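Local structure of putative uncharacterized protein PH1404 (Pyrococcus horikoshii, 3AF6) at residues 17-22 against 32-37; 168-173 against 319-324; 529-534 against 567-572. The protein probably terminates transcription as a zinc-dependent ribonuclease of the metallo-beta-lactamase superfamily, cleaving nascent RNA at the exit channel of RNA polymerase. All coordinates share one frame; numbering follows the deposited sequence.

Contact 1 (17-22 against 32-37); sequences DIRAVV and ITEIEF
The carbonyl oxygen of I35 is gripped by two nitrogens of one side chain, R19, which reaches across from the helix. NH2 of R19 gives the stronger bond, 2.7 Å to O of I35 with an N-H...O angle of 149°; NE of R19 adds a weak second one to the same oxygen. NH2 sits well above the carbonyl plane, and the guanidinium meets the peptide with its edge. R19 can span the gap because its chain is extended from CG to NE, running past I35 in the opposite direction, with CG 4.0 Å from I35 CD1. Strand 32-38 is outermost in its sheet within the chain: E34 and E36 bond through their backbones to Y45 and V43 of strand 41-46, while R19 serves the I35 carbonyl. Beside this polar bridge the contact is apolar. The branches of V22 meet I35 CD1 tip to tip, and V22 CG2 reaches I32 CD1 at 4.1 Å. L42 and I44 of the neighbouring strand and L62 of helix 59-66 continue this core. Segments 17-22 and 32-37 run at 131° between their N-to-C directions; a helix packed on a three-stranded mixed sheet fits a KH domain, here KHa, consistent with type II.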
# COMPACT_ATOMS: atom_id res chain seq x y z
N ASP A 17 32.57 -12.03 -12.06
CA ASP A 17 33.43 -11.73 -10.92
C ASP A 17 32.74 -12.20 -9.64
O ASP A 17 33.39 -12.47 -8.63
CB ASP A 17 33.72 -10.23 -10.84
CG ASP A 17 34.47 -9.72 -12.05
OD1 ASP A 17 34.85 -8.53 -12.06
OD2 ASP A 17 34.66 -10.50 -13.00
N ILE A 18 31.41 -12.28 -9.69
CA ILE A 18 30.63 -12.75 -8.55
C ILE A 18 30.87 -14.25 -8.47
O ILE A 18 31.19 -14.80 -7.42
CB ILE A 18 29.11 -12.50 -8.75
CG1 ILE A 18 28.82 -10.99 -8.81
CG2 ILE A 18 28.32 -13.16 -7.62
CD1 ILE A 18 29.04 -10.26 -7.50
N ARG A 19 30.73 -14.90 -9.62
CA ARG A 19 30.92 -16.34 -9.73
C ARG A 19 32.34 -16.75 -9.37
O ARG A 19 32.59 -17.89 -9.01
CB ARG A 19 30.58 -16.79 -11.16
CG ARG A 19 29.10 -16.62 -11.50
CD ARG A 19 28.81 -16.92 -12.97
NE ARG A 19 27.37 -17.03 -13.21
CZ ARG A 19 26.82 -17.25 -14.40
NH1 ARG A 19 27.59 -17.36 -15.47
NH2 ARG A 19 25.51 -17.36 -14.51
N ALA A 20 33.26 -15.80 -9.46
CA ALA A 20 34.66 -16.07 -9.13
C ALA A 20 34.90 -16.03 -7.63
O ALA A 20 35.90 -16.57 -7.14
CB ALA A 20 35.55 -15.06 -9.83
N VAL A 21 33.99 -15.40 -6.89
CA VAL A 21 34.13 -15.30 -5.44
C VAL A 21 33.16 -16.24 -4.73
O VAL A 21 33.39 -16.62 -3.59
CB VAL A 21 33.89 -13.85 -4.96
CG1 VAL A 21 32.46 -13.44 -5.25
CG2 VAL A 21 34.18 -13.74 -3.47
N VAL A 22 32.08 -16.59 -5.41
CA VAL A 22 31.09 -17.50 -4.83
C VAL A 22 31.64 -18.92 -4.89
O VAL A 22 31.66 -19.62 -3.87
CB VAL A 22 29.75 -17.43 -5.60
CG1 VAL A 22 29.97 -17.75 -7.06
CG2 VAL A 22 28.75 -18.39 -4.99
N ILE A 32 27.21 -26.05 -8.00
CA ILE A 32 26.54 -24.82 -8.42
C ILE A 32 26.21 -24.87 -9.91
O ILE A 32 27.10 -24.75 -10.76
CB ILE A 32 27.42 -23.58 -8.14
CG1 ILE A 32 27.63 -23.44 -6.63
CG2 ILE A 32 26.76 -22.34 -8.70
CD1 ILE A 32 28.50 -22.27 -6.23
N THR A 33 24.93 -25.07 -10.21
CA THR A 33 24.47 -25.16 -11.59
C THR A 33 24.37 -23.80 -12.29
O THR A 33 24.70 -23.67 -13.47
CB THR A 33 23.10 -25.86 -11.67
OG1 THR A 33 22.16 -25.18 -10.82
CG2 THR A 33 23.22 -27.30 -11.21
N GLU A 34 23.92 -22.78 -11.56
CA GLU A 34 23.79 -21.45 -12.13
C GLU A 34 23.71 -20.37 -11.06
O GLU A 34 23.31 -20.62 -9.93
CB GLU A 34 22.55 -21.35 -13.01
CG GLU A 34 22.37 -19.98 -13.66
CD GLU A 34 21.03 -19.83 -14.37
OE1 GLU A 34 20.81 -18.76 -14.97
OE2 GLU A 34 20.21 -20.77 -14.31
N ILE A 35 24.09 -19.16 -11.46
CA ILE A 35 24.04 -18.00 -10.58
C ILE A 35 23.60 -16.82 -11.44
O ILE A 35 24.36 -16.32 -12.26
CB ILE A 35 25.43 -17.69 -9.98
CG1 ILE A 35 25.93 -18.91 -9.20
CG2 ILE A 35 25.33 -16.50 -9.04
CD1 ILE A 35 27.29 -18.71 -8.57
N GLU A 36 22.35 -16.41 -11.25
CA GLU A 36 21.79 -15.30 -12.01
C GLU A 36 21.20 -14.24 -11.08
O GLU A 36 21.12 -14.44 -9.86
CB GLU A 36 20.69 -15.81 -12.94
CG GLU A 36 19.66 -16.69 -12.25
CD GLU A 36 18.44 -16.97 -13.11
OE1 GLU A 36 18.62 -17.28 -14.31
OE2 GLU A 36 17.31 -16.89 -12.58
N PHE A 37 20.79 -13.11 -11.65
CA PHE A 37 20.19 -12.04 -10.88
C PHE A 37 18.68 -12.09 -11.04
O PHE A 37 18.17 -12.18 -12.15
CB PHE A 37 20.70 -10.67 -11.35
CG PHE A 37 21.97 -10.22 -10.69
CD1 PHE A 37 22.03 -10.06 -9.31
CD2 PHE A 37 23.09 -9.92 -11.45
CE1 PHE A 37 23.20 -9.61 -8.70
CE2 PHE A 37 24.26 -9.47 -10.84
CZ PHE A 37 24.32 -9.32 -9.46

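Contact 2 (168-173 against 319-324); sequences RKFLRQ and HTITLD
F170 of helix 164-178 makes the close-fitting half of this contact, meeting both H319 and I321. Its CG lies opposite the backbone N about the first side-chain bond (chi1 163°), which carries the ring out from the helix toward the other segment. There CE1 of F170 comes within 3.5 Å of CD2 of H319, the two rings being oblique to each other, with planes at 63°. CA of H319 also approaches the F170 ring face off-centre, 4.2 Å from its centroid, in a CH-pi contact. At the edge of the same ring, near its plane, stands I321 CG1, 4.0 Å from F170 CE2. L171 extends the apolar patch, its CD2 sliding alongside I321 CD1 at 3.7 Å. Two parts of the protein are joined here. The helix belongs to the archaeal CPSF-KH region, whereas H319 ends helix 310-319 and I321 lies in the weakly bonded strand 320-322, one of the two outermost of a mixed sheet within this chain, part of the metallo-beta-lactamase fold. P277 packs on both F170 and I321. The fit is looser away from the phenyl group. H319 is partly exposed, and its ND1 bonds not across the contact but back to E315 O within its own helix. Helix 164-178 is itself exposed at K169 and Q173.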
# COMPACT_ATOMS: atom_id res chain seq x y z
N ARG A 168 9.64 -15.03 -14.58
CA ARG A 168 11.05 -15.43 -14.58
C ARG A 168 11.81 -14.54 -15.57
O ARG A 168 12.89 -14.04 -15.28
CB ARG A 168 11.16 -16.89 -15.00
CG ARG A 168 12.52 -17.54 -14.79
CD ARG A 168 12.58 -18.88 -15.53
NE ARG A 168 11.32 -19.62 -15.43
CZ ARG A 168 10.97 -20.64 -16.22
NH1 ARG A 168 11.80 -21.06 -17.17
NH2 ARG A 168 9.79 -21.23 -16.06
N LYS A 169 11.23 -14.37 -16.75
CA LYS A 169 11.84 -13.55 -17.78
C LYS A 169 12.01 -12.13 -17.26
O LYS A 169 13.10 -11.56 -17.34
CB LYS A 169 10.96 -13.54 -19.04
CG LYS A 169 11.45 -12.66 -20.16
CD LYS A 169 10.59 -12.81 -21.40
CE LYS A 169 11.16 -12.02 -22.58
NZ LYS A 169 10.42 -12.28 -23.85
N PHE A 170 10.93 -11.60 -16.71
CA PHE A 170 10.88 -10.25 -16.15
C PHE A 170 11.93 -10.00 -15.08
O PHE A 170 12.59 -8.98 -15.08
CB PHE A 170 9.49 -9.99 -15.58
CG PHE A 170 9.42 -8.83 -14.63
CD1 PHE A 170 9.48 -7.53 -15.11
CD2 PHE A 170 9.29 -9.04 -13.26
CE1 PHE A 170 9.43 -6.45 -14.23
CE2 PHE A 170 9.24 -7.97 -12.37
CZ PHE A 170 9.30 -6.67 -12.86
N LEU A 171 12.06 -10.94 -14.15
CA LEU A 171 13.02 -10.78 -13.08
C LEU A 171 14.45 -10.81 -13.58
O LEU A 171 15.29 -10.04 -13.11
CB LEU A 171 12.79 -11.85 -12.00
CG LEU A 171 11.45 -11.72 -11.27
CD1 LEU A 171 11.28 -12.88 -10.30
CD2 LEU A 171 11.38 -10.39 -10.52
N ARG A 172 14.76 -11.68 -14.53
CA ARG A 172 16.12 -11.73 -15.05
C ARG A 172 16.48 -10.40 -15.71
O ARG A 172 17.60 -9.92 -15.55
CB ARG A 172 16.30 -12.89 -16.05
CG ARG A 172 16.94 -14.14 -15.43
CD ARG A 172 17.42 -15.15 -16.49
NE ARG A 172 16.34 -15.98 -17.03
CZ ARG A 172 15.72 -16.95 -16.36
NH1 ARG A 172 16.06 -17.22 -15.10
NH2 ARG A 172 14.76 -17.65 -16.95
N GLN A 173 15.53 -9.81 -16.44
CA GLN A 173 15.77 -8.53 -17.09
C GLN A 173 16.05 -7.45 -16.05
O GLN A 173 17.10 -6.81 -16.09
CB GLN A 173 14.56 -8.13 -17.93
CG GLN A 173 14.42 -8.92 -19.23
CD GLN A 173 13.08 -8.67 -19.92
OE1 GLN A 173 12.90 -9.00 -21.10
NE2 GLN A 173 12.13 -8.10 -19.18
N HIS A 319 4.40 -7.16 -12.55
CA HIS A 319 5.60 -6.32 -12.51
C HIS A 319 6.03 -5.88 -11.11
O HIS A 319 7.10 -5.29 -10.93
CB HIS A 319 5.41 -5.06 -13.37
CG HIS A 319 5.58 -5.30 -14.84
ND1 HIS A 319 4.62 -5.91 -15.61
CD2 HIS A 319 6.60 -4.99 -15.68
CE1 HIS A 319 5.04 -5.97 -16.86
NE2 HIS A 319 6.24 -5.41 -16.93
N THR A 320 5.20 -6.16 -10.11
CA THR A 320 5.50 -5.76 -8.74
C THR A 320 6.50 -6.66 -8.01
O THR A 320 6.37 -7.88 -8.01
CB THR A 320 4.22 -5.71 -7.92
OG1 THR A 320 3.27 -4.90 -8.61
CG2 THR A 320 4.49 -5.15 -6.52
N ILE A 321 7.48 -6.05 -7.38
CA ILE A 321 8.46 -6.80 -6.60
C ILE A 321 8.31 -6.30 -5.16
O ILE A 321 8.73 -5.19 -4.85
CB ILE A 321 9.89 -6.54 -7.11
CG1 ILE A 321 10.05 -7.11 -8.52
CG2 ILE A 321 10.92 -7.16 -6.15
CD1 ILE A 321 11.45 -6.96 -9.09
N THR A 322 7.68 -7.10 -4.31
CA THR A 322 7.45 -6.70 -2.93
C THR A 322 8.70 -6.65 -2.06
O THR A 322 9.69 -7.35 -2.31
CB THR A 322 6.42 -7.60 -2.24
OG1 THR A 322 6.96 -8.92 -2.08
CG2 THR A 322 5.13 -7.65 -3.07
N LEU A 323 8.63 -5.83 -1.02
CA LEU A 323 9.73 -5.64 -0.10
C LEU A 323 9.12 -5.35 1.26
O LEU A 323 8.18 -4.56 1.35
CB LEU A 323 10.54 -4.43 -0.56
CG LEU A 323 12.05 -4.49 -0.71
CD1 LEU A 323 12.43 -5.59 -1.70
CD2 LEU A 323 12.56 -3.14 -1.20
N ASP A 324 9.64 -5.98 2.31
CA ASP A 324 9.14 -5.71 3.66
C ASP A 324 9.92 -4.54 4.25
O ASP A 324 10.98 -4.17 3.74
CB ASP A 324 9.32 -6.94 4.54
CG ASP A 324 8.45 -8.10 4.14
OD1 ASP A 324 7.22 -7.90 3.99
OD2 ASP A 324 8.98 -9.22 3.97

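Contact 3 (529-534 against 567-572); sequences PSVEYF and IPMVGE
V531 and F534, three residues apart on helix 529-537, turn toward M569 and I567 respectively, two residues apart on strand 566-570, and side-chain torsions decide how the wide gap between the backbones is closed. The nearest CA atoms, those of V531 and M569, are 10.9 Å apart. M569 makes up much of that distance: its chain bends at chi3 (76°), swinging the terminal methyl round so that CE lies 4.0 Å from V531 CG1. That CG1 branch does the touching for the valine, and the two side chains meet at a slant. In the second pair F534 has its CG opposite the backbone N (chi1 171°), sending the ring outward from the helix until its far corner, CZ, comes 4.1 Å from I567 CD1. The isoleucine touches through this CD1 methyl and meets the phenylalanine at about a right angle. L525, V560 and V581 also touch F534, while V560 packs on I567 as well, so the pair belongs to a larger apolar cluster. Strand 566-570 forms a two-stranded antiparallel sheet with 576-580, and within the predicted beta-CASP region the contact packs this small sheet against helix 529-537. With methyls and a ring carbon as the touching groups and no hydrogen bond across it, cohesion probably comes mainly from dispersion and the exclusion of water, neither of which fixes a strict orientation.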
# COMPACT_ATOMS: atom_id res chain seq x y z
N PRO A 529 -20.87 2.74 -3.37
CA PRO A 529 -22.03 2.56 -2.49
C PRO A 529 -22.38 3.77 -1.63
O PRO A 529 -23.56 4.07 -1.42
CB PRO A 529 -21.63 1.36 -1.64
CG PRO A 529 -20.83 0.55 -2.59
CD PRO A 529 -19.96 1.59 -3.24
N SER A 530 -21.37 4.48 -1.15
CA SER A 530 -21.59 5.65 -0.30
C SER A 530 -22.48 6.72 -0.92
O SER A 530 -23.25 7.37 -0.22
CB SER A 530 -20.25 6.26 0.11
OG SER A 530 -19.46 6.56 -1.02
N VAL A 531 -22.39 6.91 -2.23
CA VAL A 531 -23.19 7.92 -2.89
C VAL A 531 -24.69 7.59 -2.93
O VAL A 531 -25.53 8.48 -2.80
CB VAL A 531 -22.68 8.15 -4.32
CG1 VAL A 531 -23.56 9.16 -5.04
CG2 VAL A 531 -21.25 8.65 -4.27
N GLU A 532 -25.02 6.32 -3.09
CA GLU A 532 -26.42 5.92 -3.14
C GLU A 532 -27.07 6.20 -1.79
O GLU A 532 -28.14 6.81 -1.73
CB GLU A 532 -26.54 4.44 -3.48
CG GLU A 532 -27.98 3.97 -3.64
CD GLU A 532 -28.06 2.53 -4.12
OE1 GLU A 532 -29.19 1.97 -4.13
OE2 GLU A 532 -27.00 1.96 -4.49
N TYR A 533 -26.42 5.74 -0.72
CA TYR A 533 -26.92 5.96 0.63
C TYR A 533 -27.11 7.45 0.82
O TYR A 533 -28.18 7.90 1.23
CB TYR A 533 -25.93 5.45 1.68
CG TYR A 533 -25.77 3.95 1.72
CD1 TYR A 533 -26.81 3.13 2.15
CD2 TYR A 533 -24.58 3.35 1.32
CE1 TYR A 533 -26.67 1.75 2.17
CE2 TYR A 533 -24.43 1.96 1.34
CZ TYR A 533 -25.48 1.17 1.77
OH TYR A 533 -25.35 -0.20 1.77
N PHE A 534 -26.08 8.22 0.50
CA PHE A 534 -26.16 9.68 0.65
C PHE A 534 -27.42 10.22 0.01
O PHE A 534 -28.28 10.79 0.70
CB PHE A 534 -24.95 10.37 0.01
CG PHE A 534 -25.09 11.87 -0.05
CD1 PHE A 534 -25.08 12.63 1.11
CD2 PHE A 534 -25.28 12.51 -1.28
CE1 PHE A 534 -25.25 14.02 1.05
CE2 PHE A 534 -25.46 13.89 -1.34
CZ PHE A 534 -25.45 14.65 -0.17
N ILE A 567 -27.68 20.17 -3.46
CA ILE A 567 -26.61 19.79 -4.37
C ILE A 567 -27.06 19.26 -5.71
O ILE A 567 -27.75 18.23 -5.79
CB ILE A 567 -25.70 18.75 -3.73
CG1 ILE A 567 -25.10 19.31 -2.43
CG2 ILE A 567 -24.59 18.35 -4.70
CD1 ILE A 567 -24.28 18.32 -1.67
N PRO A 568 -26.68 19.95 -6.79
CA PRO A 568 -27.05 19.52 -8.14
C PRO A 568 -26.17 18.33 -8.50
O PRO A 568 -24.96 18.37 -8.30
CB PRO A 568 -26.72 20.74 -9.01
CG PRO A 568 -26.70 21.88 -8.04
CD PRO A 568 -26.04 21.27 -6.84
N MET A 569 -26.78 17.28 -9.02
CA MET A 569 -26.04 16.10 -9.43
C MET A 569 -26.55 15.64 -10.77
O MET A 569 -27.76 15.48 -10.97
CB MET A 569 -26.20 14.98 -8.42
CG MET A 569 -25.46 15.19 -7.12
SD MET A 569 -25.64 13.73 -6.10
CE MET A 569 -24.48 12.59 -6.93
N VAL A 570 -25.64 15.45 -11.71
CA VAL A 570 -26.00 15.01 -13.04
C VAL A 570 -26.16 13.48 -13.05
O VAL A 570 -25.27 12.75 -12.62
CB VAL A 570 -24.92 15.42 -14.05
CG1 VAL A 570 -23.56 14.92 -13.57
CG2 VAL A 570 -25.26 14.89 -15.44
N GLY A 571 -27.30 13.01 -13.55
CA GLY A 571 -27.55 11.58 -13.61
C GLY A 571 -27.55 11.04 -15.04
O GLY A 571 -26.75 11.46 -15.88
N GLU A 572 -28.46 10.11 -15.31
CA GLU A 572 -28.55 9.53 -16.65
C GLU A 572 -29.23 10.45 -17.64
O GLU A 572 -29.85 11.45 -17.27
CB GLU A 572 -29.30 8.20 -16.60
CG GLU A 572 -28.65 7.18 -15.70
CD GLU A 572 -29.32 5.83 -15.81
OE1 GLU A 572 -30.57 5.79 -15.72
OE2 GLU A 572 -28.60 4.82 -15.99

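How the contacts relate
The three contacts follow one another along the chain, each closing before the next opens, and their strands belong to three different sheets. Contact 1 lies inside KHa, contact 2 joins the end of the KH region to the metallo-beta-lactamase fold, and contact 3 lies in the predicted beta-CASP region. Contacts 1 and 2, with centres about 19 Å apart, are linked directly: E36 OE1 of the KHa strand forms a salt bridge of 2.7 Å with R172 NH1 on helix 164-178. That helix therefore meets both KHa and the nuclease core. Contact 3 is remote, its centre about 61 Å from that of contact 1 and 41 Å from that of contact 2, across the chain's centre.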